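Local coordinates for probable sulfate-binding lipoprotein SubI (Mycobacterium tuberculosis, PDB 6DDN) that probably binds sulfate outside the cell membrane as the solute-binding component of a sulfate transport system, at residues Glu220-Phe225 with Glu237-Ala242; Val61-Trp66 with Thr86-Ser91. All coordinates share one frame; numbering follows the deposited sequence.

Interaction 1: residues Glu220-Phe225 with Glu237-Ala242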
ATOM      1  N   GLU A 220       6.432   5.638  -8.942  1.00 53.48           N
ATOM      2  CA  GLU A 220       7.414   5.633 -10.021  1.00 56.98           C
ATOM      3  C   GLU A 220       7.215   4.441 -10.947  1.00 57.13           C
ATOM      4  O   GLU A 220       7.454   4.545 -12.156  1.00 57.54           O
ATOM      5  CB  GLU A 220       8.831   5.631  -9.447  1.00 59.84           C
ATOM      6  CG  GLU A 220       9.210   6.907  -8.712  1.00 63.49           C
ATOM      7  CD  GLU A 220      10.617   6.855  -8.146  1.00 76.53           C
ATOM      8  OE1 GLU A 220      11.298   5.827  -8.347  1.00 83.07           O
ATOM      9  OE2 GLU A 220      11.041   7.837  -7.500  1.00 79.59           O
ATOM     10  N   ALA A 221       6.775   3.304 -10.404  1.00 55.55           N
ATOM     11  CA  ALA A 221       6.473   2.153 -11.248  1.00 55.63           C
ATOM     12  C   ALA A 221       5.261   2.421 -12.131  1.00 54.23           C
ATOM     13  O   ALA A 221       5.228   2.000 -13.294  1.00 51.52           O
ATOM     14  CB  ALA A 221       6.246   0.914 -10.383  1.00 56.28           C
ATOM     15  N   THR A 222       4.254   3.118 -11.594  1.00 51.07           N
ATOM     16  CA  THR A 222       3.087   3.476 -12.394  1.00 49.03           C
ATOM     17  C   THR A 222       3.466   4.431 -13.517  1.00 52.57           C
ATOM     18  O   THR A 222       2.953   4.321 -14.637  1.00 53.00           O
ATOM     19  CB  THR A 222       2.010   4.109 -11.510  1.00 47.38           C
ATOM     20  OG1 THR A 222       1.834   3.324 -10.324  1.00 53.06           O
ATOM     21  CG2 THR A 222       0.688   4.196 -12.260  1.00 43.01           C
ATOM     22  N   ASP A 223       4.361   5.379 -13.232  1.00 54.95           N
ATOM     23  CA  ASP A 223       4.748   6.374 -14.227  1.00 52.73           C
ATOM     24  C   ASP A 223       5.423   5.723 -15.428  1.00 52.17           C
ATOM     25  O   ASP A 223       5.001   5.918 -16.574  1.00 47.79           O
ATOM     26  CB  ASP A 223       5.672   7.412 -13.590  1.00 56.18           C
ATOM     27  CG  ASP A 223       4.975   8.244 -12.528  1.00 58.74           C
ATOM     28  OD1 ASP A 223       3.726   8.245 -12.497  1.00 55.03           O
ATOM     29  OD2 ASP A 223       5.677   8.898 -11.724  1.00 61.48           O
ATOM     30  N   VAL A 224       6.473   4.937 -15.183  1.00 58.66           N
ATOM     31  CA  VAL A 224       7.208   4.325 -16.285  1.00 55.79           C
ATOM     32  C   VAL A 224       6.338   3.315 -17.024  1.00 50.23           C
ATOM     33  O   VAL A 224       6.549   3.063 -18.216  1.00 51.52           O
ATOM     34  CB  VAL A 224       8.514   3.688 -15.773  1.00 56.19           C
ATOM     35  CG1 VAL A 224       8.252   2.325 -15.149  1.00 54.72           C
ATOM     36  CG2 VAL A 224       9.528   3.581 -16.906  1.00 60.05           C
ATOM     37  N   PHE A 225       5.345   2.733 -16.349  1.00 47.05           N
ATOM     38  CA  PHE A 225       4.434   1.831 -17.045  1.00 48.55           C
ATOM     39  C   PHE A 225       3.488   2.607 -17.952  1.00 49.14           C
ATOM     40  O   PHE A 225       3.193   2.168 -19.071  1.00 49.17           O
ATOM     41  CB  PHE A 225       3.647   0.986 -16.043  1.00 45.97           C
ATOM     42  CG  PHE A 225       2.678   0.035 -16.688  1.00 42.38           C
ATOM     43  CD1 PHE A 225       3.097  -1.214 -17.118  1.00 44.25           C
ATOM     44  CD2 PHE A 225       1.351   0.393 -16.871  1.00 38.70           C
ATOM     45  CE1 PHE A 225       2.212  -2.087 -17.716  1.00 46.85           C
ATOM     46  CE2 PHE A 225       0.462  -0.474 -17.470  1.00 37.70           C
ATOM     47  CZ  PHE A 225       0.892  -1.715 -17.894  1.00 49.90           C
ATOM     48  N   GLU A 237      -4.516  -2.061  -5.798  1.00 48.33           N
ATOM     49  CA  GLU A 237      -5.809  -1.862  -6.441  1.00 47.66           C
ATOM     50  C   GLU A 237      -6.225  -0.397  -6.399  1.00 46.99           C
ATOM     51  O   GLU A 237      -6.871   0.092  -7.333  1.00 47.16           O
ATOM     52  CB  GLU A 237      -6.863  -2.743  -5.769  1.00 54.69           C
ATOM     53  CG  GLU A 237      -8.208  -2.778  -6.466  1.00 53.06           C
ATOM     54  CD  GLU A 237      -9.305  -3.299  -5.558  1.00 56.46           C
ATOM     55  OE1 GLU A 237      -9.273  -2.989  -4.347  1.00 56.85           O
ATOM     56  OE2 GLU A 237     -10.196  -4.020  -6.053  1.00 57.67           O
ATOM     57  N   ASN A 238      -5.861   0.319  -5.334  1.00 46.55           N
ATOM     58  CA  ASN A 238      -6.175   1.742  -5.274  1.00 46.70           C
ATOM     59  C   ASN A 238      -5.389   2.521  -6.319  1.00 45.03           C
ATOM     60  O   ASN A 238      -5.904   3.485  -6.898  1.00 45.42           O
ATOM     61  CB  ASN A 238      -5.900   2.289  -3.873  1.00 48.18           C
ATOM     62  CG  ASN A 238      -4.514   1.937  -3.366  1.00 50.27           C
ATOM     63  OD1 ASN A 238      -4.351   1.019  -2.565  1.00 52.04           O
ATOM     64  ND2 ASN A 238      -3.510   2.683  -3.813  1.00 51.49           N
ATOM     65  N   GLU A 239      -4.146   2.114  -6.581  1.00 48.87           N
ATOM     66  CA  GLU A 239      -3.338   2.817  -7.569  1.00 53.86           C
ATOM     67  C   GLU A 239      -3.846   2.556  -8.981  1.00 57.95           C
ATOM     68  O   GLU A 239      -3.803   3.449  -9.835  1.00 64.39           O
ATOM     69  CB  GLU A 239      -1.869   2.412  -7.435  1.00 54.60           C
ATOM     70  CG  GLU A 239      -0.945   3.046  -8.469  1.00 56.35           C
ATOM     71  CD  GLU A 239      -0.521   4.462  -8.111  1.00 57.19           C
ATOM     72  OE1 GLU A 239       0.594   4.863  -8.509  1.00 58.68           O
ATOM     73  OE2 GLU A 239      -1.296   5.177  -7.439  1.00 54.04           O
ATOM     74  N   ALA A 240      -4.333   1.342  -9.245  1.00 55.87           N
ATOM     75  CA  ALA A 240      -4.941   1.066 -10.542  1.00 51.82           C
ATOM     76  C   ALA A 240      -6.211   1.884 -10.732  1.00 49.73           C
ATOM     77  O   ALA A 240      -6.446   2.441 -11.812  1.00 50.22           O
ATOM     78  CB  ALA A 240      -5.238  -0.428 -10.677  1.00 50.39           C
ATOM     79  N   ILE A 241      -7.036   1.975  -9.686  1.00 47.21           N
ATOM     80  CA  ILE A 241      -8.262   2.763  -9.760  1.00 46.11           C
ATOM     81  C   ILE A 241      -7.937   4.232  -9.995  1.00 45.06           C
ATOM     82  O   ILE A 241      -8.582   4.904 -10.809  1.00 49.30           O
ATOM     83  CB  ILE A 241      -9.099   2.562  -8.483  1.00 46.51           C
ATOM     84  CG1 ILE A 241      -9.669   1.144  -8.438  1.00 48.84           C
ATOM     85  CG2 ILE A 241     -10.217   3.588  -8.404  1.00 47.89           C
ATOM     86  CD1 ILE A 241     -10.241   0.761  -7.094  1.00 49.28           C
ATOM     87  N   ALA A 242      -6.929   4.751  -9.293  1.00 42.72           N
ATOM     88  CA  ALA A 242      -6.580   6.160  -9.442  1.00 47.29           C
ATOM     89  C   ALA A 242      -5.985   6.438 -10.816  1.00 52.25           C
ATOM     90  O   ALA A 242      -6.254   7.487 -11.413  1.00 58.01           O
ATOM     91  CB  ALA A 242      -5.609   6.578  -8.339  1.00 47.69           C
TER
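The carboxylate of Glu239 meets the hydroxyl of Thr222 close to its own plane: Thr222 OG1 lies slightly off that plane and on the CG side of the group, with Glu239 CG 3.4 Å from Thr222 OG1. One face is covered at OE1 by Val61 CG1. Thr222 OG1 and Glu239 OE1 are 2.7 Å apart, with an angle of about 116° at OE1 between CD and the hydroxyl oxygen. The carbonyl oxygen of Gly218 competes for the same single proton, so the hydroxyl, turned back toward its own helix because OG1 stands beside the backbone N, may be shared between Glu239 OE1 and Gly218 O. The Thr222 methyl, CG2, lies beside this approach at 3.8 Å from Glu239 OE1. Glu239 spans the gap between 220-225 and 237-242, whose nearest CA atoms, those of Thr222 and Glu239, are 8.1 Å apart; a bend at chi2 (82°) lifts its carboxylate toward the first turns of helix 218-227. There Arg219 forms a salt bridge with OE2. The arginine and the positive end of the helix would be expected to favour the charged form of this buried acid. Strand 232-236 links the two helices in the chain; Thr222 rests on its Leu233, and Ala240 on Val145 of strand 138-147. The contact is a buried polar link between two helices packed on the mixed sheet of the alpha/beta solute-binding fold.

Interaction 2: residues Val61-Trp66 with Thr86-Ser91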
ATOM      1  N   VAL A  61       1.677   6.236  -2.907  1.00 48.33           N
ATOM      2  CA  VAL A  61       0.413   6.218  -3.645  1.00 49.93           C
ATOM      3  C   VAL A  61      -0.858   6.575  -2.868  1.00 50.51           C
ATOM      4  O   VAL A  61      -1.938   6.513  -3.473  1.00 49.71           O
ATOM      5  CB  VAL A  61       0.210   4.842  -4.302  1.00 51.27           C
ATOM      6  CG1 VAL A  61       1.416   4.459  -5.159  1.00 51.42           C
ATOM      7  CG2 VAL A  61      -0.055   3.791  -3.246  1.00 48.83           C
ATOM      8  N   PRO A  62      -0.843   6.955  -1.582  1.00 54.44           N
ATOM      9  CA  PRO A  62      -2.124   7.158  -0.892  1.00 50.79           C
ATOM     10  C   PRO A  62      -2.742   8.533  -1.095  1.00 46.41           C
ATOM     11  O   PRO A  62      -3.785   8.815  -0.494  1.00 43.43           O
ATOM     12  CB  PRO A  62      -1.744   6.944   0.576  1.00 49.98           C
ATOM     13  CG  PRO A  62      -0.403   7.551   0.661  1.00 50.84           C
ATOM     14  CD  PRO A  62       0.273   7.288  -0.673  1.00 53.92           C
ATOM     15  N   GLU A  63      -2.144   9.384  -1.926  1.00 53.72           N
ATOM     16  CA  GLU A  63      -2.629  10.754  -2.086  1.00 53.46           C
ATOM     17  C   GLU A  63      -4.100  10.868  -2.480  1.00 54.74           C
ATOM     18  O   GLU A  63      -4.782  11.751  -1.932  1.00 53.83           O
ATOM     19  CB  GLU A  63      -1.753  11.497  -3.107  1.00 51.16           C
ATOM     20  CG  GLU A  63      -2.116  12.965  -3.298  1.00 50.46           C
ATOM     21  CD  GLU A  63      -3.181  13.175  -4.358  1.00 53.44           C
ATOM     22  OE1 GLU A  63      -3.454  12.224  -5.119  1.00 60.58           O
ATOM     23  OE2 GLU A  63      -3.750  14.283  -4.426  1.00 57.34           O
ATOM     24  N   PRO A  64      -4.643  10.067  -3.409  1.00 50.99           N
ATOM     25  CA  PRO A  64      -6.060  10.244  -3.773  1.00 47.36           C
ATOM     26  C   PRO A  64      -7.013  10.161  -2.595  1.00 50.08           C
ATOM     27  O   PRO A  64      -8.052  10.832  -2.605  1.00 53.99           O
ATOM     28  CB  PRO A  64      -6.302   9.107  -4.773  1.00 43.29           C
ATOM     29  CG  PRO A  64      -4.974   8.901  -5.400  1.00 44.19           C
ATOM     30  CD  PRO A  64      -3.990   9.071  -4.281  1.00 43.62           C
ATOM     31  N   GLY A  65      -6.694   9.365  -1.581  1.00 53.14           N
ATOM     32  CA  GLY A  65      -7.536   9.302  -0.408  1.00 53.11           C
ATOM     33  C   GLY A  65      -7.249  10.425   0.565  1.00 55.84           C
ATOM     34  O   GLY A  65      -8.173  10.993   1.156  1.00 60.59           O
ATOM     35  N   TRP A  66      -5.968  10.758   0.738  1.00 54.13           N
ATOM     36  CA  TRP A  66      -5.604  11.820   1.671  1.00 48.75           C
ATOM     37  C   TRP A  66      -6.146  13.166   1.213  1.00 46.61           C
ATOM     38  O   TRP A  66      -6.690  13.930   2.018  1.00 47.75           O
ATOM     39  CB  TRP A  66      -4.086  11.879   1.840  1.00 46.07           C
ATOM     40  CG  TRP A  66      -3.557  10.783   2.695  1.00 44.85           C
ATOM     41  CD1 TRP A  66      -2.692   9.798   2.322  1.00 48.01           C
ATOM     42  CD2 TRP A  66      -3.873  10.542   4.071  1.00 43.39           C
ATOM     43  NE1 TRP A  66      -2.442   8.961   3.384  1.00 49.45           N
ATOM     44  CE2 TRP A  66      -3.158   9.397   4.468  1.00 45.67           C
ATOM     45  CE3 TRP A  66      -4.689  11.186   5.006  1.00 44.98           C
ATOM     46  CZ2 TRP A  66      -3.232   8.882   5.760  1.00 49.76           C
ATOM     47  CZ3 TRP A  66      -4.763  10.673   6.285  1.00 44.78           C
ATOM     48  CH2 TRP A  66      -4.039   9.534   6.652  1.00 52.64           C
ATOM     49  N   THR A  86       1.472  17.475   3.201  1.00 56.33           N
ATOM     50  CA  THR A  86       1.638  16.084   2.817  1.00 53.60           C
ATOM     51  C   THR A  86       2.987  15.876   2.142  1.00 53.22           C
ATOM     52  O   THR A  86       3.540  16.790   1.523  1.00 54.89           O
ATOM     53  CB  THR A  86       0.513  15.635   1.879  1.00 50.55           C
ATOM     54  OG1 THR A  86       0.485  16.487   0.728  1.00 58.06           O
ATOM     55  CG2 THR A  86      -0.832  15.710   2.591  1.00 43.48           C
ATOM     56  N   SER A  87       3.510  14.658   2.274  1.00 51.47           N
ATOM     57  CA  SER A  87       4.777  14.281   1.659  1.00 48.94           C
ATOM     58  C   SER A  87       4.692  12.819   1.253  1.00 50.61           C
ATOM     59  O   SER A  87       4.568  11.943   2.116  1.00 48.80           O
ATOM     60  CB  SER A  87       5.950  14.506   2.616  1.00 48.77           C
ATOM     61  OG  SER A  87       7.171  14.103   2.020  1.00 49.60           O
ATOM     62  N   TYR A  88       4.763  12.560  -0.051  1.00 51.61           N
ATOM     63  CA  TYR A  88       4.657  11.215  -0.596  1.00 49.70           C
ATOM     64  C   TYR A  88       5.966  10.814  -1.261  1.00 51.08           C
ATOM     65  O   TYR A  88       6.623  11.634  -1.911  1.00 44.97           O
ATOM     66  CB  TYR A  88       3.509  11.114  -1.606  1.00 46.95           C
ATOM     67  CG  TYR A  88       2.203  11.684  -1.103  1.00 48.05           C
ATOM     68  CD1 TYR A  88       1.363  10.935  -0.288  1.00 45.00           C
ATOM     69  CD2 TYR A  88       1.813  12.972  -1.440  1.00 41.78           C
ATOM     70  CE1 TYR A  88       0.166  11.456   0.175  1.00 44.93           C
ATOM     71  CE2 TYR A  88       0.620  13.500  -0.983  1.00 42.09           C
ATOM     72  CZ  TYR A  88      -0.198  12.740  -0.178  1.00 45.79           C
ATOM     73  OH  TYR A  88      -1.384  13.272   0.274  1.00 54.56           O
ATOM     74  N   GLY A  89       6.334   9.552  -1.093  1.00 52.23           N
ATOM     75  CA  GLY A  89       7.536   9.031  -1.711  1.00 44.73           C
ATOM     76  C   GLY A  89       7.658   7.553  -1.424  1.00 49.86           C
ATOM     77  O   GLY A  89       6.756   6.942  -0.848  1.00 48.46           O
ATOM     78  N   ALA A  90       8.786   6.980  -1.841  1.00 50.42           N
ATOM     79  CA  ALA A  90       9.065   5.578  -1.557  1.00 50.70           C
ATOM     80  C   ALA A  90       8.909   5.300  -0.067  1.00 50.96           C
ATOM     81  O   ALA A  90       9.447   6.028   0.771  1.00 52.72           O
ATOM     82  CB  ALA A  90      10.477   5.217  -2.023  1.00 52.65           C
ATOM     83  N   SER A  91       8.157   4.242   0.253  1.00 49.85           N
ATOM     84  CA  SER A  91       7.747   3.993   1.633  1.00 49.61           C
ATOM     85  C   SER A  91       8.949   3.877   2.565  1.00 57.81           C
ATOM     86  O   SER A  91       9.028   4.575   3.583  1.00 61.15           O
ATOM     87  CB  SER A  91       6.889   2.730   1.701  1.00 46.78           C
ATOM     88  OG  SER A  91       6.280   2.592   2.974  1.00 47.22           O
TER
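Along Thr86-Ser91, the side chain that meets Val61-Trp66 is Tyr88, whose ring is met by Pro62, Glu63 and Trp66. The chain reaches it through strand 83-88, where the backbone of Ser87 is hydrogen-bonded to that of Ala58 in the neighbouring parallel strand. At Tyr88, CG lies anti to the carbonyl carbon (chi1 -49°), which carries the ring across the start of helix 63-74. Glu63 CB sits over one face in a CH-pi contact, 3.8 Å from the Tyr88 ring centroid and 20° off the ring normal. Glu63 CB is shifted toward the hydroxyl end of the ring, 3.5 Å from Tyr88 CZ. Glu63 CG follows at 3.6 Å from Tyr88 CE2, and the chain then bends so that its carboxylate plane stands at 85° to the ring. Trp66 approaches at the ring's edge: its CD1 is 3.9 Å from Tyr88 CE1, while Trp66 CB packs 3.4 Å from Tyr88 OH. Pro62 adds an apolar contact, its CD 3.8 Å from Tyr88 CD1, and its CG also meets the edge of the Trp66 indole. That indole is held by a hydrogen bond from NE1 to Asn108 OD1 and by an edge-to-face stack with Trp293. Beyond Tyr88 the chain turns through Gly89 to Ala90, the N-cap residue of helix 91-99, and Ser91 OG is hydrogen-bonded to Asp114 OD2 and Ser110 N. The tyrosine thus packs strand 83-88 against the crossover helix of a beta-alpha-beta unit: strand 53-58, helix 63-74 and the parallel strand 83-88.

In the fold
The two interactions hold different elements: interaction 1 joins helices 218-227 and 237-245, whereas interaction 2 sets a strand against the beginning of helix 63-74. Interaction 1 is small and wholly buried, a single hydroxyl-carboxylate approach, its acid also salt-bridged to an arginine. Interaction 2 is partly buried, covers more than twice the surface, and relies on aromatic and aliphatic packing without a hydrogen bond across it. With centres about 12 Å apart they are neighbours in space, and helix 237-245 lies directly against 61-66: Ala242 CB is 3.8 Å from Pro64 CG, and Asn238 ND2 is 3.7 Å from Val61 CG2.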